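Local coordinates for protein possible adhesin (Caldicellulosiruptor kronotskyensis, PDB 4WA0) that probably mediates attachment of the cell to cellulose as a tapirin, of which this chain is the C-terminal beta-helix domain, at residues A[106-119]-A[126-139]. Numbering follows the deposited sequence. Where two conformers were deposited one is given.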
# COMPACT_ATOMS: atom_id res chain seq x y z
N MSE A 106 -13.21 -7.94 -1.53
CA MSE A 106 -12.63 -7.29 -0.35
C MSE A 106 -13.01 -8.11 0.83
O MSE A 106 -14.19 -8.18 1.16
CB MSE A 106 -13.10 -5.86 -0.16
CG MSE A 106 -12.38 -5.30 1.06
SE MSE A 106 -12.80 -3.40 1.40
CE MSE A 106 -13.05 -2.60 -0.40
N GLN A 107 -12.03 -8.75 1.48
CA GLN A 107 -12.30 -9.64 2.62
C GLN A 107 -11.61 -9.11 3.88
O GLN A 107 -10.37 -9.09 3.91
CB GLN A 107 -11.84 -11.06 2.30
CG GLN A 107 -12.82 -11.80 1.40
CD GLN A 107 -12.40 -13.23 1.13
OE1 GLN A 107 -11.74 -13.85 1.95
NE2 GLN A 107 -12.79 -13.76 -0.01
N LEU A 108 -12.37 -8.62 4.85
CA LEU A 108 -11.79 -7.98 6.03
C LEU A 108 -12.09 -8.87 7.22
O LEU A 108 -13.22 -8.88 7.72
CB LEU A 108 -12.31 -6.59 6.25
CG LEU A 108 -12.21 -5.60 5.07
CD1 LEU A 108 -12.73 -4.22 5.46
CD2 LEU A 108 -10.81 -5.51 4.53
N TYR A 109 -11.08 -9.60 7.68
CA TYR A 109 -11.19 -10.50 8.82
C TYR A 109 -10.50 -9.92 10.06
O TYR A 109 -10.96 -10.14 11.19
CB TYR A 109 -10.58 -11.84 8.46
CG TYR A 109 -11.38 -12.61 7.39
CD1 TYR A 109 -12.69 -12.29 7.09
CD2 TYR A 109 -10.77 -13.51 6.59
CE1 TYR A 109 -13.38 -12.91 6.04
CE2 TYR A 109 -11.49 -14.19 5.59
CZ TYR A 109 -12.78 -13.88 5.34
OH TYR A 109 -13.49 -14.54 4.31
N GLY A 110 -9.38 -9.21 9.87
CA GLY A 110 -8.71 -8.68 11.03
C GLY A 110 -9.48 -7.55 11.66
O GLY A 110 -10.00 -6.72 10.95
N ALA A 111 -9.64 -7.56 12.99
CA ALA A 111 -10.19 -6.43 13.69
C ALA A 111 -9.49 -5.13 13.32
O ALA A 111 -8.32 -5.16 13.02
CB ALA A 111 -10.05 -6.65 15.16
N GLY A 112 -10.21 -4.03 13.35
CA GLY A 112 -9.65 -2.77 13.00
C GLY A 112 -10.71 -1.80 12.56
O GLY A 112 -11.86 -2.16 12.38
N SER A 113 -10.27 -0.56 12.39
CA SER A 113 -11.10 0.52 11.92
C SER A 113 -10.70 0.83 10.44
O SER A 113 -9.53 1.24 10.18
CB SER A 113 -10.94 1.73 12.80
OG SER A 113 -11.73 2.82 12.32
N TYR A 114 -11.64 0.56 9.56
CA TYR A 114 -11.46 0.75 8.13
C TYR A 114 -12.33 1.90 7.71
O TYR A 114 -13.58 1.76 7.66
CB TYR A 114 -11.76 -0.55 7.40
CG TYR A 114 -11.03 -1.80 7.84
CD1 TYR A 114 -11.46 -2.57 8.93
CD2 TYR A 114 -9.92 -2.25 7.15
CE1 TYR A 114 -10.76 -3.70 9.30
CE2 TYR A 114 -9.27 -3.40 7.50
CZ TYR A 114 -9.67 -4.11 8.58
OH TYR A 114 -8.97 -5.24 8.92
N LYS A 115 -11.73 3.05 7.35
CA LYS A 115 -12.48 4.27 7.07
C LYS A 115 -12.15 4.74 5.65
O LYS A 115 -10.99 4.89 5.31
CB LYS A 115 -12.11 5.40 8.05
CG LYS A 115 -12.38 5.03 9.49
CD LYS A 115 -12.17 6.29 10.36
CE LYS A 115 -12.39 6.04 11.84
NZ LYS A 115 -11.05 5.62 12.37
N PHE A 116 -13.18 4.82 4.82
CA PHE A 116 -13.06 5.18 3.42
C PHE A 116 -13.97 6.35 3.13
O PHE A 116 -15.13 6.34 3.53
CB PHE A 116 -13.40 4.00 2.55
CG PHE A 116 -12.53 2.77 2.85
CD1 PHE A 116 -11.15 2.86 2.77
CD2 PHE A 116 -13.08 1.54 3.23
CE1 PHE A 116 -10.35 1.77 3.09
CE2 PHE A 116 -12.30 0.44 3.50
CZ PHE A 116 -10.93 0.56 3.45
N VAL A 117 -13.50 7.32 2.37
CA VAL A 117 -14.40 8.32 1.82
C VAL A 117 -15.22 7.74 0.69
O VAL A 117 -16.47 7.84 0.73
CB VAL A 117 -13.65 9.61 1.42
CG1 VAL A 117 -14.60 10.60 0.78
CG2 VAL A 117 -12.90 10.20 2.58
N GLN A 118 -14.58 7.11 -0.31
CA GLN A 118 -15.29 6.45 -1.39
C GLN A 118 -14.68 5.10 -1.61
O GLN A 118 -13.46 4.93 -1.60
CB GLN A 118 -15.40 7.27 -2.65
CG GLN A 118 -14.17 7.87 -3.14
CD GLN A 118 -14.34 8.73 -4.38
OE1 GLN A 118 -15.44 9.15 -4.77
NE2 GLN A 118 -13.21 9.05 -4.99
N LEU A 119 -15.56 4.13 -1.72
CA LEU A 119 -15.23 2.72 -1.96
C LEU A 119 -15.88 2.25 -3.25
O LEU A 119 -17.09 2.44 -3.51
CB LEU A 119 -15.77 1.90 -0.77
CG LEU A 119 -15.47 0.41 -0.78
CD1 LEU A 119 -15.34 -0.10 0.62
CD2 LEU A 119 -16.50 -0.39 -1.57
N LYS A 126 -16.81 -8.41 2.13
CA LYS A 126 -17.11 -9.32 3.25
C LYS A 126 -16.33 -8.88 4.48
O LYS A 126 -15.10 -8.76 4.40
CB LYS A 126 -16.77 -10.72 2.84
CG LYS A 126 -17.12 -11.65 3.96
CD LYS A 126 -16.78 -13.07 3.67
CE LYS A 126 -16.97 -13.86 4.98
NZ LYS A 126 -16.95 -15.30 4.66
N LEU A 127 -17.05 -8.49 5.52
CA LEU A 127 -16.45 -8.21 6.84
C LEU A 127 -16.88 -9.30 7.79
O LEU A 127 -18.06 -9.57 7.88
CB LEU A 127 -16.90 -6.91 7.40
CG LEU A 127 -16.35 -5.67 6.72
CD1 LEU A 127 -17.12 -5.44 5.50
CD2 LEU A 127 -16.70 -4.49 7.65
N ALA A 128 -15.90 -9.97 8.41
CA ALA A 128 -16.21 -11.14 9.30
C ALA A 128 -15.35 -11.11 10.53
O ALA A 128 -14.13 -11.26 10.44
CB ALA A 128 -16.03 -12.41 8.54
N GLY A 129 -15.99 -10.92 11.66
CA GLY A 129 -15.31 -11.11 12.95
C GLY A 129 -15.51 -9.96 13.92
O GLY A 129 -15.79 -8.82 13.53
N PRO A 130 -15.36 -10.24 15.23
CA PRO A 130 -15.46 -9.19 16.18
C PRO A 130 -14.44 -8.09 15.92
O PRO A 130 -13.31 -8.32 15.54
CB PRO A 130 -15.17 -9.88 17.53
CG PRO A 130 -15.59 -11.27 17.30
CD PRO A 130 -15.12 -11.55 15.89
N GLY A 131 -14.87 -6.87 16.15
CA GLY A 131 -13.99 -5.73 15.99
C GLY A 131 -13.63 -5.25 14.59
O GLY A 131 -12.80 -4.32 14.49
N VAL A 132 -14.21 -5.86 13.57
CA VAL A 132 -14.01 -5.47 12.19
C VAL A 132 -15.06 -4.36 11.89
O VAL A 132 -16.28 -4.67 11.71
CB VAL A 132 -14.23 -6.62 11.24
CG1 VAL A 132 -13.91 -6.14 9.80
CG2 VAL A 132 -13.34 -7.79 11.60
N ASN A 133 -14.64 -3.11 11.86
CA ASN A 133 -15.57 -1.97 11.79
C ASN A 133 -15.20 -1.09 10.61
O ASN A 133 -14.08 -0.55 10.56
CB ASN A 133 -15.48 -1.17 13.05
CG ASN A 133 -15.99 -1.92 14.25
OD1 ASN A 133 -17.00 -2.59 14.16
ND2 ASN A 133 -15.22 -1.93 15.34
N MSE A 134 -16.07 -1.02 9.61
CA MSE A 134 -15.90 -0.11 8.48
C MSE A 134 -16.78 1.05 8.47
O MSE A 134 -17.99 0.94 8.81
CB MSE A 134 -16.13 -0.95 7.22
CG MSE A 134 -15.77 -0.16 5.99
SE MSE A 134 -15.80 -1.21 4.31
CE MSE A 134 -17.68 -1.32 4.20
N GLU A 135 -16.26 2.19 8.06
CA GLU A 135 -17.11 3.41 7.91
C GLU A 135 -16.94 3.91 6.50
O GLU A 135 -15.80 3.95 6.01
CB GLU A 135 -16.68 4.55 8.82
CG GLU A 135 -16.75 4.13 10.24
CD GLU A 135 -16.49 5.20 11.29
OE1 GLU A 135 -16.09 6.35 10.98
OE2 GLU A 135 -16.70 4.81 12.44
N VAL A 136 -18.03 4.35 5.87
CA VAL A 136 -18.00 4.97 4.55
C VAL A 136 -18.50 6.38 4.71
O VAL A 136 -19.61 6.59 5.22
CB VAL A 136 -18.83 4.21 3.52
CG1 VAL A 136 -18.85 5.00 2.22
CG2 VAL A 136 -18.29 2.79 3.35
N SER A 137 -17.67 7.36 4.37
CA SER A 137 -18.10 8.74 4.67
C SER A 137 -18.92 9.40 3.58
O SER A 137 -19.77 10.27 3.93
CB SER A 137 -16.90 9.60 5.20
OG SER A 137 -16.02 9.92 4.22
N THR A 138 -18.67 9.08 2.31
CA THR A 138 -19.36 9.74 1.19
C THR A 138 -20.09 8.81 0.20
O THR A 138 -21.27 9.01 -0.13
CB THR A 138 -18.38 10.72 0.49
OG1 THR A 138 -17.90 11.64 1.46
CG2 THR A 138 -18.99 11.48 -0.62
N LEU A 139 -19.36 7.82 -0.33
CA LEU A 139 -19.87 7.03 -1.42
C LEU A 139 -19.32 5.62 -1.43
O LEU A 139 -18.13 5.37 -1.13
CB LEU A 139 -19.48 7.73 -2.69
CG LEU A 139 -19.75 7.17 -4.06
CD1 LEU A 139 -21.24 7.22 -4.29
CD2 LEU A 139 -19.14 7.99 -5.19
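Val117 O takes two backbone N-H groups at once, from Thr138 N at 3.0 Å and from Leu139 N at 3.1 Å. The Thr138 bond is the more bent (142° at the hydrogen), and this double grip marks a beta bulge at the corner, where the register shifts by one residue. Before the corner, 112-116 runs parallel to 132-136, with Glu135 N held by Tyr114 O at 2.7 Å. Strands 106-108 and 126-128 pair the same way on another face of the beta-helix, so two successive coils stack here.

Inside, selenomethionine Met134 extends toward the neighbouring coil. Its CG lies anti to the backbone N (chi1 -171°), and the chain bends at chi3 so that the selenium sits at the edge of the Phe116 ring, 4.0 Å from CE2, in a Met-aromatic contact. Leu119 CD1 meets the same selenium at 3.9 Å. Val132 CG1 packs on Leu108 CB, while Leu108 CD1 lies over one face of the Tyr114 ring, toward its rim; the Tyr114 hydroxyl donates to Gly110 O at 2.7 Å.

Outside, Ala128 CB touches Tyr109 CD1 at 3.6 Å, and the extended Lys126 brings its CE to that ring's edge. Glu135 lies alongside Lys115, whose NZ instead bonds Ser113 OG. These two coils are thus held by runs of backbone hydrogen bonds that do not depend on side-chain charge, with apolar packing inside and no direct salt bridge between them.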